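Local coordinates for acyltransferase (Streptococcus pneumoniae, PDB 5UG1), which probably transfers acetyl groups onto peptidoglycan, being the C-terminal catalytic domain of the O-acetyltransferase OatA, with an atypical alpha/beta hydrolase fold and a catalytic triad, at residues V90-G95 / K107-M112; E43-N48 / K79-G84; T19-A24 / K158-T163; D11-R16 / D142-G147. All coordinates share one frame; numbering follows the deposited sequence.

Interaction 1: residues V90-G95 / K107-M112; sequences VTPYEG and KAAAYM
Thr91 and Ala109 bring the two backbones to 4.9 Å between their CA atoms, where the chain leaving strand 86-90 passes helix 102-118. No hydrogen bond crosses between the segments. Met112 does much of the work from the helix side. Its CG leaves beside the backbone N, opposite the carbonyl carbon (chi1 -60°), and the chain bends at its last torsion (chi3 68°). The bend turns the methyl group toward the end of the strand, where Met112 CE lies 3.3 Å from Val90 O. Met112 SD lies 3.5 Å from Pro92 CD, the ring carbon next to the proline nitrogen. Pro92 also rests on the helix backbone, its CD lying 4.1 Å from Ala109 CA. Pro92 CG sits 4.4 Å from Ala108 CB. Thr91 presents carbon to the helix: its CB lies 3.9 Å from Ala109 CB, and its CG2 lies 3.8 Å from Ala109 O. The small alanines let the loop backbone come this close. Thr91 OG1 is hydrogen-bonded to Asp126 OD1 and to the backbone N of Asn128. Asn128 also binds Pro92 O through its side chain, so polar bonds hold the loop to the chain after strand 122-125. Met112 also touches Trp74 of helix 70-80, while Pro92 touches Val64. Strand 86-90, helix 102-118 and strand 122-125 form a beta-alpha-beta crossover between parallel neighbours; this buried contact joins its first loop to its helix. The loop-helix contact is apolar, and the polar groups of Thr91 and Pro92 find their partners outside it, in Asp126 and Asn128.

Interaction 2: residues E43-N48 / K79-G84; sequences EIMLNN and KNLPKG
Met45 and Leu46, neighbours on helix 38-50, pack together against Asn80, Leu81 and Pro82, where the chain leaves helix 70-80. Met45 points at this turn. Its CG and SD run straight out from the helix, with CG opposite the backbone N (chi1 -178°), and the methyl then bends aside. Met45 CE reaches the backbone, 3.6 Å from Asn80 O and 3.7 Å from Leu81 N. The Met45 and Leu81 side chains cross at about a right angle, with Met45 SD 4.0 Å from Leu81 CD1. Leu46 brings its two methyls up separately. Leu46 CD2 lies 3.3 Å from Asn80 O, and Leu46 CD1 lies 3.7 Å from Asn80 OD1. The two side chains run across each other. Pro82 borders the other end of the patch, its CG 4.3 Å from Leu46 CD2. No hydrogen bond joins the segments.

Further bonds lie around this first shell. Asn80 ND2 is hydrogen-bonded to Ser76 O, one turn back on its own helix. Within helix 38-50, Asn48 ND2 donates to Ile44 O, one turn back, at 2.9 Å and nearly straight at 167°. That oxygen also accepts from Asn48 N, and the two donors come from opposite faces of its carbonyl plane. Leu81 O accepts from Lys177 NZ near the C-terminus. Deeper in, Met45 touches Ile9 of strand 6-10, and both Met45 and Leu81 touch Met87 of strand 86-90. A helix packed on the turn that leads from the next helix into strand 86-90, both over a parallel sheet, is typical of a layered alpha/beta fold.

Interaction 3: residues T19-A24 / K158-T163; sequences TALQTA and KLYADT
Leu21 and Tyr160 reach each other through different first torsions: Leu21 CG lies opposite the carbonyl carbon (chi1 -79°), while Tyr160 CG lies opposite the backbone N (chi1 -174°). They belong to a close helix-helix packing in the alpha/beta fold. Helix 19-24 and helix 158-163 run in broadly the same direction, crossing at -43° with their axes 8.2 Å apart. Alanines make this closeness possible. The Ala161 methyl stands between Ala20 and Ala24, one turn apart, with CB 3.9 Å from Ala20 CB and 4.0 Å from Ala24 CB. Ala161 CB also lies 3.5 Å from Ala20 O. Leu21 lies beside Ala161 on the buried side, its CD2 3.6 Å from Ala161 CA. Toward the sheet, Leu21 touches Ile30 of strand 29-32, and the Tyr160 ring meets Trp127 edge-to-face. Polar groups gather on the outer side. Lys158 NZ bonds to Asp162 OD2 at 2.8 Å in a salt bridge one turn along the helix, using the syn lone pair of that oxygen. No hydrogen bond joins the two helices. At the inner end, Leu21 CD1 meets the edge of the Tyr160 ring near its plane, 4.2 Å from CE1.

Interaction 4: residues D11-R16 / D142-G147; sequences DSVALR and DQVHFG. With 03S (methanesulfonic acid), chain B.
Val13 and Val144 mark the tightly packed, buried part of the contact, with Val13 CG2 3.7 Å from Val144 CG1. Beside them Phe146 lies under the extended chain of Arg16. Arg16 CD sits over the ring centre, 4.0 Å from the centroid, in a CH-pi contact. The guanidinium then grips Phe146 O side-on: Arg16 NE bonds at 2.7 Å, on a lone pair in the carbonyl plane, and Arg16 NH2 at 3.0 Å from above that plane. The hold is looser further out on the guanidinium, where the bond from Arg16 NH2 to Gly147 O is weak. Arg16 and His145, both partly exposed, form the solvent side. His145 NE2 donates to Ser12 OG at 2.9 Å, with the partner 21° out of the ring plane. His145 ND1 bonds to Asp142 OD2, and Asp142 OD1 accepts from Val144 N and His145 N, an Asx turn extended to an Asx motif. Ser12 OG carries the methylsulfonyl group, bonded to S10 at 1.5 Å. Ser12 N donates to O12 of that group at 3.1 Å, as an oxyanion-hole amide would. The geometry is consistent with a Ser-His-Asp catalytic triad, its serine following strand 6-10 at the start of a helix.

Interactions 1 and 4 are the buried contacts, and they meet: Gly95 N probably hydrogen-bonds to Gln143 O at 2.8 Å, joining the loop after strand 86-90 to the loop that carries His145. Interactions 2 and 3 are partly buried and do not touch: the first packs a helix on a turn, the second a helix on a helix. Interaction 3 backs onto the active site, since Tyr160 touches both Val13 and Ala14 of helix 12-16, which precedes helix 18-24. Chemistry follows place. Interactions 1, 2 and 3 join their segments without hydrogen bonds, while interaction 4 is the one with polar bonds and a covalent ligand. Interaction 2 lies across the chain's centre from it.

Interaction 1: residues V90-G95 / K107-M112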
loop_
_atom_site.group_PDB
_atom_site.type_symbol
_atom_site.label_atom_id
_atom_site.label_comp_id
_atom_site.label_asym_id
_atom_site.label_seq_id
_atom_site.Cartn_x
_atom_site.Cartn_y
_atom_site.Cartn_z
ATOM N N VAL A 90 -1.384 2.049 -1.557
ATOM C CA VAL A 90 0.033 2.076 -1.913
ATOM C C VAL A 90 0.188 1.464 -3.306
ATOM O O VAL A 90 -0.045 0.262 -3.500
ATOM C CB VAL A 90 0.890 1.340 -0.879
ATOM C CG1 VAL A 90 2.344 1.815 -0.981
ATOM C CG2 VAL A 90 0.352 1.569 0.524
ATOM N N THR A 91 0.585 2.285 -4.283
ATOM C CA THR A 91 0.669 1.815 -5.657
ATOM C C THR A 91 1.804 0.802 -5.796
ATOM O O THR A 91 2.818 0.894 -5.097
ATOM C CB THR A 91 0.891 2.974 -6.630
ATOM O OG1 THR A 91 2.040 3.735 -6.230
ATOM C CG2 THR A 91 -0.363 3.894 -6.723
ATOM N N PRO A 92 1.646 -0.195 -6.666
ATOM C CA PRO A 92 2.683 -1.215 -6.819
ATOM C C PRO A 92 3.739 -0.783 -7.825
ATOM O O PRO A 92 3.508 0.072 -8.678
ATOM C CB PRO A 92 1.898 -2.431 -7.330
ATOM C CG PRO A 92 0.775 -1.829 -8.089
ATOM C CD PRO A 92 0.437 -0.518 -7.445
ATOM N N TYR A 93 4.915 -1.404 -7.715
ATOM C CA TYR A 93 6.017 -1.120 -8.633
ATOM C C TYR A 93 6.693 -2.412 -9.072
ATOM O O TYR A 93 7.300 -3.109 -8.252
ATOM C CB TYR A 93 7.041 -0.185 -7.991
ATOM C CG TYR A 93 8.230 0.070 -8.876
ATOM C CD1 TYR A 93 8.128 0.892 -9.996
ATOM C CD2 TYR A 93 9.463 -0.524 -8.602
ATOM C CE1 TYR A 93 9.233 1.114 -10.818
ATOM C CE2 TYR A 93 10.563 -0.301 -9.409
ATOM C CZ TYR A 93 10.444 0.513 -10.518
ATOM O OH TYR A 93 11.547 0.729 -11.316
ATOM N N GLU A 94 6.595 -2.705 -10.369
ATOM C CA GLU A 94 7.391 -3.718 -11.064
ATOM C C GLU A 94 8.386 -2.975 -11.957
ATOM O O GLU A 94 7.993 -2.329 -12.936
ATOM C CB GLU A 94 6.483 -4.651 -11.875
ATOM C CG GLU A 94 7.172 -5.462 -12.986
ATOM C CD GLU A 94 8.163 -6.480 -12.439
ATOM O OE1 GLU A 94 7.711 -7.485 -11.844
ATOM O OE2 GLU A 94 9.391 -6.262 -12.580
ATOM N N GLY A 95 9.673 -3.051 -11.612
ATOM C CA GLY A 95 10.665 -2.259 -12.312
ATOM C C GLY A 95 11.121 -2.814 -13.646
ATOM O O GLY A 95 11.644 -2.053 -14.465
ATOM N N LYS A 107 -0.804 -0.004 -15.306
ATOM C CA LYS A 107 -2.231 0.296 -15.348
ATOM C C LYS A 107 -2.848 0.252 -13.953
ATOM O O LYS A 107 -3.689 1.091 -13.614
ATOM C CB LYS A 107 -2.950 -0.678 -16.290
ATOM C CG LYS A 107 -2.782 -0.368 -17.792
ATOM C CD LYS A 107 -3.305 -1.523 -18.673
ATOM C CE LYS A 107 -3.103 -1.266 -20.156
ATOM N NZ LYS A 107 -3.995 -2.129 -20.989
ATOM N N ALA A 108 -2.435 -0.705 -13.118
ATOM C CA ALA A 108 -3.005 -0.795 -11.773
ATOM C C ALA A 108 -2.657 0.440 -10.955
ATOM O O ALA A 108 -3.530 1.056 -10.331
ATOM C CB ALA A 108 -2.522 -2.064 -11.067
ATOM N N ALA A 109 -1.383 0.823 -10.956
ATOM C CA ALA A 109 -0.979 2.045 -10.277
ATOM C C ALA A 109 -1.800 3.229 -10.767
ATOM O O ALA A 109 -2.286 4.025 -9.966
ATOM C CB ALA A 109 0.519 2.296 -10.485
ATOM N N ALA A 110 -1.976 3.350 -12.087
ATOM C CA ALA A 110 -2.724 4.482 -12.631
ATOM C C ALA A 110 -4.169 4.478 -12.152
ATOM O O ALA A 110 -4.719 5.527 -11.795
ATOM C CB ALA A 110 -2.671 4.465 -14.162
ATOM N N TYR A 111 -4.802 3.304 -12.153
ATOM C CA TYR A 111 -6.194 3.191 -11.730
ATOM C C TYR A 111 -6.364 3.516 -10.248
ATOM O O TYR A 111 -7.361 4.135 -9.858
ATOM C CB TYR A 111 -6.706 1.783 -12.030
ATOM C CG TYR A 111 -8.198 1.649 -11.902
ATOM C CD1 TYR A 111 -9.045 2.353 -12.753
ATOM C CD2 TYR A 111 -8.764 0.827 -10.941
ATOM C CE1 TYR A 111 -10.405 2.249 -12.645
ATOM C CE2 TYR A 111 -10.143 0.708 -10.829
ATOM C CZ TYR A 111 -10.956 1.425 -11.691
ATOM O OH TYR A 111 -12.327 1.335 -11.608
ATOM N N MET A 112 -5.418 3.079 -9.407
ATOM C CA MET A 112 -5.437 3.439 -7.990
ATOM C C MET A 112 -5.314 4.943 -7.802
ATOM O O MET A 112 -5.979 5.521 -6.938
ATOM C CB MET A 112 -4.307 2.729 -7.242
ATOM C CG MET A 112 -4.366 1.205 -7.288
ATOM S SD MET A 112 -2.825 0.437 -6.754
ATOM C CE MET A 112 -2.872 0.886 -5.011
#

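Interaction 2: residues E43-N48 / K79-G84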
loop_
_atom_site.group_PDB
_atom_site.type_symbol
_atom_site.label_atom_id
_atom_site.label_comp_id
_atom_site.label_asym_id
_atom_site.label_seq_id
_atom_site.Cartn_x
_atom_site.Cartn_y
_atom_site.Cartn_z
ATOM N N GLU A 43 -10.300 -9.357 1.890
ATOM C CA GLU A 43 -10.872 -10.293 2.853
ATOM C C GLU A 43 -10.330 -10.039 4.258
ATOM O O GLU A 43 -11.095 -10.030 5.229
ATOM C CB GLU A 43 -10.590 -11.724 2.396
ATOM C CG GLU A 43 -11.219 -12.079 1.027
ATOM C CD GLU A 43 -10.507 -13.240 0.343
ATOM O OE1 GLU A 43 -9.469 -13.693 0.875
ATOM O OE2 GLU A 43 -10.973 -13.697 -0.724
ATOM N N ILE A 44 -9.017 -9.806 4.376
ATOM C CA ILE A 44 -8.405 -9.468 5.669
ATOM C C ILE A 44 -9.020 -8.199 6.242
ATOM O O ILE A 44 -9.318 -8.123 7.446
ATOM C CB ILE A 44 -6.875 -9.322 5.522
ATOM C CG1 ILE A 44 -6.236 -10.670 5.168
ATOM C CG2 ILE A 44 -6.243 -8.755 6.804
ATOM C CD1 ILE A 44 -4.743 -10.578 4.884
ATOM N N MET A 45 -9.227 -7.183 5.386
ATOM C CA MET A 45 -9.816 -5.918 5.826
ATOM C C MET A 45 -11.178 -6.125 6.484
ATOM O O MET A 45 -11.420 -5.656 7.604
ATOM C CB MET A 45 -9.953 -4.961 4.644
ATOM C CG MET A 45 -10.519 -3.594 5.053
ATOM S SD MET A 45 -10.783 -2.493 3.661
ATOM C CE MET A 45 -12.087 -3.378 2.785
ATOM N N LEU A 46 -12.086 -6.826 5.794
ATOM C CA LEU A 46 -13.426 -7.063 6.333
ATOM C C LEU A 46 -13.408 -8.013 7.526
ATOM O O LEU A 46 -14.192 -7.845 8.467
ATOM C CB LEU A 46 -14.331 -7.615 5.246
ATOM C CG LEU A 46 -14.627 -6.627 4.124
ATOM C CD1 LEU A 46 -15.469 -7.326 3.072
ATOM C CD2 LEU A 46 -15.319 -5.374 4.681
ATOM N N ASN A 47 -12.562 -9.046 7.494
ATOM C CA ASN A 47 -12.439 -9.904 8.669
ATOM C C ASN A 47 -12.064 -9.078 9.895
ATOM O O ASN A 47 -12.665 -9.224 10.966
ATOM C CB ASN A 47 -11.414 -11.017 8.422
ATOM C CG ASN A 47 -12.008 -12.223 7.670
ATOM O OD1 ASN A 47 -13.210 -12.457 7.686
ATOM N ND2 ASN A 47 -11.148 -12.999 7.027
ATOM N N ASN A 48 -11.097 -8.167 9.742
ATOM C CA ASN A 48 -10.694 -7.323 10.867
ATOM C C ASN A 48 -11.801 -6.351 11.268
ATOM O O ASN A 48 -12.017 -6.114 12.461
ATOM C CB ASN A 48 -9.407 -6.563 10.532
ATOM C CG ASN A 48 -8.143 -7.380 10.818
ATOM O OD1 ASN A 48 -7.619 -7.378 11.939
ATOM N ND2 ASN A 48 -7.642 -8.061 9.801
ATOM N N LYS A 79 -14.907 -0.275 -2.566
ATOM C CA LYS A 79 -16.332 -0.396 -2.257
ATOM C C LYS A 79 -16.552 -0.961 -0.855
ATOM O O LYS A 79 -17.477 -0.555 -0.143
ATOM C CB LYS A 79 -17.011 -1.288 -3.303
ATOM C CG LYS A 79 -18.441 -1.715 -2.965
ATOM C CD LYS A 79 -19.444 -0.596 -3.184
ATOM C CE LYS A 79 -20.840 -0.990 -2.722
ATOM N NZ LYS A 79 -21.310 -2.262 -3.349
ATOM N N ASN A 80 -15.712 -1.896 -0.441
ATOM C CA ASN A 80 -15.966 -2.647 0.775
ATOM C C ASN A 80 -15.352 -2.005 2.008
ATOM O O ASN A 80 -15.542 -2.528 3.110
ATOM C CB ASN A 80 -15.466 -4.085 0.615
ATOM C CG ASN A 80 -16.506 -4.987 -0.054
ATOM O OD1 ASN A 80 -17.430 -5.474 0.599
ATOM N ND2 ASN A 80 -16.361 -5.203 -1.361
ATOM N N LEU A 81 -14.634 -0.896 1.851
ATOM C CA LEU A 81 -14.136 -0.173 3.011
ATOM C C LEU A 81 -15.312 0.151 3.929
ATOM O O LEU A 81 -16.315 0.707 3.462
ATOM C CB LEU A 81 -13.424 1.114 2.594
ATOM C CG LEU A 81 -12.885 1.996 3.718
ATOM C CD1 LEU A 81 -11.596 1.406 4.287
ATOM C CD2 LEU A 81 -12.665 3.422 3.240
ATOM N N PRO A 82 -15.253 -0.221 5.205
ATOM C CA PRO A 82 -16.410 0.001 6.077
ATOM C C PRO A 82 -16.549 1.470 6.408
ATOM O O PRO A 82 -15.573 2.224 6.410
ATOM C CB PRO A 82 -16.086 -0.821 7.332
ATOM C CG PRO A 82 -14.938 -1.703 6.946
ATOM C CD PRO A 82 -14.182 -0.954 5.894
ATOM N N LYS A 83 -17.790 1.871 6.673
ATOM C CA LYS A 83 -18.062 3.215 7.154
ATOM C C LYS A 83 -17.155 3.542 8.330
ATOM O O LYS A 83 -16.890 2.688 9.181
ATOM C CB LYS A 83 -19.530 3.329 7.578
ATOM C CG LYS A 83 -20.497 3.322 6.414
ATOM C CD LYS A 83 -21.951 3.463 6.873
ATOM C CE LYS A 83 -22.695 2.126 6.823
ATOM N NZ LYS A 83 -24.167 2.271 7.064
ATOM N N GLY A 84 -16.664 4.782 8.361
ATOM C CA GLY A 84 -15.916 5.287 9.490
ATOM C C GLY A 84 -14.414 5.230 9.340
ATOM O O GLY A 84 -13.698 5.586 10.286
#

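Interaction 3: residues T19-A24 / K158-T163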
loop_
_atom_site.group_PDB
_atom_site.type_symbol
_atom_site.label_atom_id
_atom_site.label_comp_id
_atom_site.label_asym_id
_atom_site.label_seq_id
_atom_site.Cartn_x
_atom_site.Cartn_y
_atom_site.Cartn_z
ATOM N N THR A 19 10.644 -3.218 9.413
ATOM C CA THR A 19 11.307 -2.475 10.478
ATOM C C THR A 19 11.247 -0.973 10.230
ATOM O O THR A 19 11.065 -0.188 11.170
ATOM C CB THR A 19 12.751 -2.933 10.596
ATOM O OG1 THR A 19 12.776 -4.364 10.645
ATOM C CG2 THR A 19 13.380 -2.357 11.845
ATOM N N ALA A 20 11.405 -0.555 8.972
ATOM C CA ALA A 20 11.367 0.874 8.670
ATOM C C ALA A 20 9.963 1.427 8.870
ATOM O O ALA A 20 9.792 2.532 9.392
ATOM C CB ALA A 20 11.859 1.130 7.243
ATOM N N LEU A 21 8.947 0.655 8.485
ATOM C CA LEU A 21 7.565 1.069 8.701
ATOM C C LEU A 21 7.289 1.298 10.179
ATOM O O LEU A 21 6.743 2.337 10.562
ATOM C CB LEU A 21 6.612 0.013 8.132
ATOM C CG LEU A 21 6.430 0.055 6.617
ATOM C CD1 LEU A 21 5.656 -1.161 6.139
ATOM C CD2 LEU A 21 5.732 1.351 6.207
ATOM N N GLN A 22 7.661 0.323 11.020
ATOM C CA GLN A 22 7.430 0.425 12.460
ATOM C C GLN A 22 8.206 1.582 13.066
ATOM O O GLN A 22 7.728 2.240 13.994
ATOM C CB GLN A 22 7.827 -0.875 13.157
ATOM C CG GLN A 22 7.120 -1.080 14.476
ATOM C CD GLN A 22 5.639 -1.289 14.281
ATOM O OE1 GLN A 22 5.202 -2.377 13.895
ATOM N NE2 GLN A 22 4.855 -0.239 14.515
ATOM N N THR A 23 9.413 1.831 12.562
ATOM C CA THR A 23 10.221 2.943 13.058
ATOM C C THR A 23 9.613 4.280 12.659
ATOM O O THR A 23 9.553 5.209 13.471
ATOM C CB THR A 23 11.653 2.804 12.535
ATOM O OG1 THR A 23 12.240 1.636 13.116
ATOM C CG2 THR A 23 12.504 4.016 12.898
ATOM N N ALA A 24 9.121 4.385 11.422
ATOM C CA ALA A 24 8.553 5.641 10.956
ATOM C C ALA A 24 7.148 5.861 11.491
ATOM O O ALA A 24 6.715 7.009 11.621
ATOM C CB ALA A 24 8.542 5.680 9.428
ATOM N N LYS A 158 13.428 2.736 3.947
ATOM C CA LYS A 158 13.110 4.048 4.492
ATOM C C LYS A 158 12.307 4.884 3.502
ATOM O O LYS A 158 11.395 5.616 3.905
ATOM C CB LYS A 158 14.399 4.763 4.894
ATOM C CG LYS A 158 14.161 6.028 5.664
ATOM C CD LYS A 158 15.448 6.676 6.094
ATOM C CE LYS A 158 15.127 7.722 7.142
ATOM N NZ LYS A 158 13.723 8.222 6.965
ATOM N N LEU A 159 12.634 4.797 2.204
ATOM C CA LEU A 159 11.832 5.480 1.192
ATOM C C LEU A 159 10.410 4.950 1.178
ATOM O O LEU A 159 9.449 5.719 1.051
ATOM C CB LEU A 159 12.452 5.305 -0.195
ATOM C CG LEU A 159 13.618 6.208 -0.586
ATOM C CD1 LEU A 159 14.345 5.613 -1.781
ATOM C CD2 LEU A 159 13.102 7.593 -0.908
ATOM N N TYR A 160 10.264 3.630 1.290
ATOM C CA TYR A 160 8.942 3.025 1.289
ATOM C C TYR A 160 8.150 3.462 2.515
ATOM O O TYR A 160 6.998 3.891 2.397
ATOM C CB TYR A 160 9.082 1.508 1.215
ATOM C CG TYR A 160 7.788 0.731 1.073
ATOM C CD1 TYR A 160 7.037 0.388 2.187
ATOM C CD2 TYR A 160 7.340 0.316 -0.173
ATOM C CE1 TYR A 160 5.864 -0.334 2.076
ATOM C CE2 TYR A 160 6.160 -0.419 -0.300
ATOM C CZ TYR A 160 5.428 -0.740 0.833
ATOM O OH TYR A 160 4.257 -1.463 0.728
ATOM N N ALA A 161 8.766 3.404 3.697
ATOM C CA ALA A 161 8.055 3.806 4.904
ATOM C C ALA A 161 7.694 5.289 4.874
ATOM O O ALA A 161 6.585 5.672 5.266
ATOM C CB ALA A 161 8.892 3.477 6.140
ATOM N N ASP A 162 8.614 6.141 4.404
ATOM C CA ASP A 162 8.347 7.580 4.404
ATOM C C ASP A 162 7.237 7.950 3.430
ATOM O O ASP A 162 6.518 8.931 3.658
ATOM C CB ASP A 162 9.610 8.362 4.070
ATOM C CG ASP A 162 10.599 8.403 5.233
ATOM O OD1 ASP A 162 10.173 8.212 6.397
ATOM O OD2 ASP A 162 11.804 8.630 4.978
ATOM N N THR A 163 7.094 7.197 2.339
ATOM C CA THR A 163 6.003 7.448 1.407
ATOM C C THR A 163 4.657 7.275 2.096
ATOM O O THR A 163 3.754 8.104 1.945
ATOM C CB THR A 163 6.121 6.508 0.207
ATOM O OG1 THR A 163 7.409 6.670 -0.398
ATOM C CG2 THR A 163 5.047 6.826 -0.825
#

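Interaction 4: residues D11-R16 / D142-G147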
loop_
_atom_site.group_PDB
_atom_site.type_symbol
_atom_site.label_atom_id
_atom_site.label_comp_id
_atom_site.label_asym_id
_atom_site.label_seq_id
_atom_site.Cartn_x
_atom_site.Cartn_y
_atom_site.Cartn_z
ATOM N N ASP A 11 1.775 -6.710 1.409
ATOM C CA ASP A 11 2.450 -7.790 0.718
ATOM C C ASP A 11 3.931 -7.935 1.096
ATOM O O ASP A 11 4.387 -7.360 2.028
ATOM C CB ASP A 11 2.240 -7.677 -0.795
ATOM C CG ASP A 11 2.856 -6.441 -1.388
ATOM O OD1 ASP A 11 3.574 -5.753 -0.727
ATOM O OD2 ASP A 11 2.622 -6.156 -2.533
ATOM N N SER A 12 4.652 -8.734 0.345
ATOM C CA SER A 12 6.050 -8.963 0.600
ATOM C C SER A 12 6.913 -7.725 0.493
ATOM O O SER A 12 7.900 -7.654 1.123
ATOM C CB SER A 12 6.590 -10.013 -0.339
ATOM O OG SER A 12 6.745 -9.491 -1.603
ATOM N N VAL A 13 6.519 -6.772 -0.330
ATOM C CA VAL A 13 7.254 -5.543 -0.439
ATOM C C VAL A 13 7.151 -4.743 0.863
ATOM O O VAL A 13 8.127 -4.288 1.387
ATOM C CB VAL A 13 6.846 -4.731 -1.675
ATOM C CG1 VAL A 13 7.642 -3.463 -1.778
ATOM C CG2 VAL A 13 7.062 -5.547 -2.913
ATOM N N ALA A 14 5.934 -4.608 1.353
ATOM C CA ALA A 14 5.696 -4.040 2.654
ATOM C C ALA A 14 6.409 -4.840 3.754
ATOM O O ALA A 14 7.007 -4.263 4.633
ATOM C CB ALA A 14 4.233 -3.931 2.932
ATOM N N LEU A 15 6.378 -6.161 3.653
ATOM C CA LEU A 15 7.026 -6.978 4.671
ATOM C C LEU A 15 8.529 -6.731 4.683
ATOM O O LEU A 15 9.165 -6.737 5.746
ATOM C CB LEU A 15 6.719 -8.450 4.432
ATOM C CG LEU A 15 7.313 -9.378 5.494
ATOM C CD1 LEU A 15 6.748 -9.063 6.870
ATOM C CD2 LEU A 15 7.117 -10.856 5.140
ATOM N N ARG A 16 9.107 -6.488 3.506
ATOM C CA ARG A 16 10.527 -6.171 3.424
ATOM C C ARG A 16 10.849 -4.861 4.137
ATOM O O ARG A 16 11.946 -4.702 4.682
ATOM C CB ARG A 16 10.938 -6.121 1.950
ATOM C CG ARG A 16 12.440 -6.144 1.678
ATOM C CD ARG A 16 12.683 -6.182 0.165
ATOM N NE ARG A 16 14.092 -6.115 -0.214
ATOM C CZ ARG A 16 14.919 -7.153 -0.187
ATOM N NH1 ARG A 16 14.469 -8.335 0.215
ATOM N NH2 ARG A 16 16.188 -7.014 -0.564
ATOM N N ASP A 142 15.572 -7.904 -8.124
ATOM C CA ASP A 142 14.512 -8.459 -8.953
ATOM C C ASP A 142 13.554 -7.392 -9.474
ATOM O O ASP A 142 12.554 -7.744 -10.114
ATOM C CB ASP A 142 13.735 -9.521 -8.168
ATOM C CG ASP A 142 12.900 -8.924 -7.034
ATOM O OD1 ASP A 142 13.007 -7.708 -6.762
ATOM O OD2 ASP A 142 12.141 -9.680 -6.394
ATOM N N GLN A 143 13.854 -6.136 -9.210
ATOM C CA GLN A 143 13.054 -5.023 -9.649
ATOM C C GLN A 143 11.744 -4.805 -8.862
ATOM O O GLN A 143 10.926 -4.048 -9.284
ATOM C CB GLN A 143 12.721 -5.140 -11.122
ATOM C CG GLN A 143 13.893 -5.136 -12.092
ATOM C CD GLN A 143 14.848 -3.994 -11.915
ATOM O OE1 GLN A 143 14.653 -2.933 -12.423
ATOM N NE2 GLN A 143 15.884 -4.228 -11.213
ATOM N N VAL A 144 11.599 -5.460 -7.723
ATOM C CA VAL A 144 10.407 -5.393 -6.908
ATOM C C VAL A 144 10.735 -5.316 -5.415
ATOM O O VAL A 144 10.135 -4.575 -4.678
ATOM C CB VAL A 144 9.514 -6.617 -7.145
ATOM C CG1 VAL A 144 8.331 -6.629 -6.210
ATOM C CG2 VAL A 144 9.074 -6.708 -8.581
ATOM N N HIS A 145 11.694 -6.129 -5.021
ATOM C CA HIS A 145 12.207 -6.170 -3.685
ATOM C C HIS A 145 13.437 -5.294 -3.609
ATOM O O HIS A 145 14.495 -5.694 -3.989
ATOM C CB HIS A 145 12.503 -7.603 -3.256
ATOM C CG HIS A 145 11.293 -8.481 -3.208
ATOM N ND1 HIS A 145 10.926 -9.293 -4.245
ATOM C CD2 HIS A 145 10.344 -8.633 -2.265
ATOM C CE1 HIS A 145 9.816 -9.922 -3.934
ATOM N NE2 HIS A 145 9.449 -9.547 -2.733
ATOM N N PHE A 146 13.270 -4.083 -3.124
ATOM C CA PHE A 146 14.329 -3.094 -3.105
ATOM C C PHE A 146 15.601 -3.528 -2.374
ATOM O O PHE A 146 15.541 -4.256 -1.433
ATOM C CB PHE A 146 13.796 -1.794 -2.501
ATOM C CG PHE A 146 13.149 -1.973 -1.171
ATOM C CD1 PHE A 146 13.906 -2.207 -0.055
ATOM C CD2 PHE A 146 11.792 -1.916 -1.035
ATOM C CE1 PHE A 146 13.327 -2.404 1.152
ATOM C CE2 PHE A 146 11.208 -2.106 0.164
ATOM C CZ PHE A 146 11.962 -2.337 1.270
ATOM N N GLY A 147 16.746 -3.049 -2.838
ATOM C CA GLY A 147 18.006 -3.301 -2.161
ATOM C C GLY A 147 18.703 -4.608 -2.497
ATOM O O GLY A 147 18.109 -5.685 -2.399
HETATM S S10 03S B . 5.973 -9.927 -2.838
HETATM O O11 03S B . 6.486 -9.049 -3.913
HETATM O O12 03S B . 4.538 -9.644 -2.611
HETATM C C13 03S B . 6.161 -11.517 -3.283
#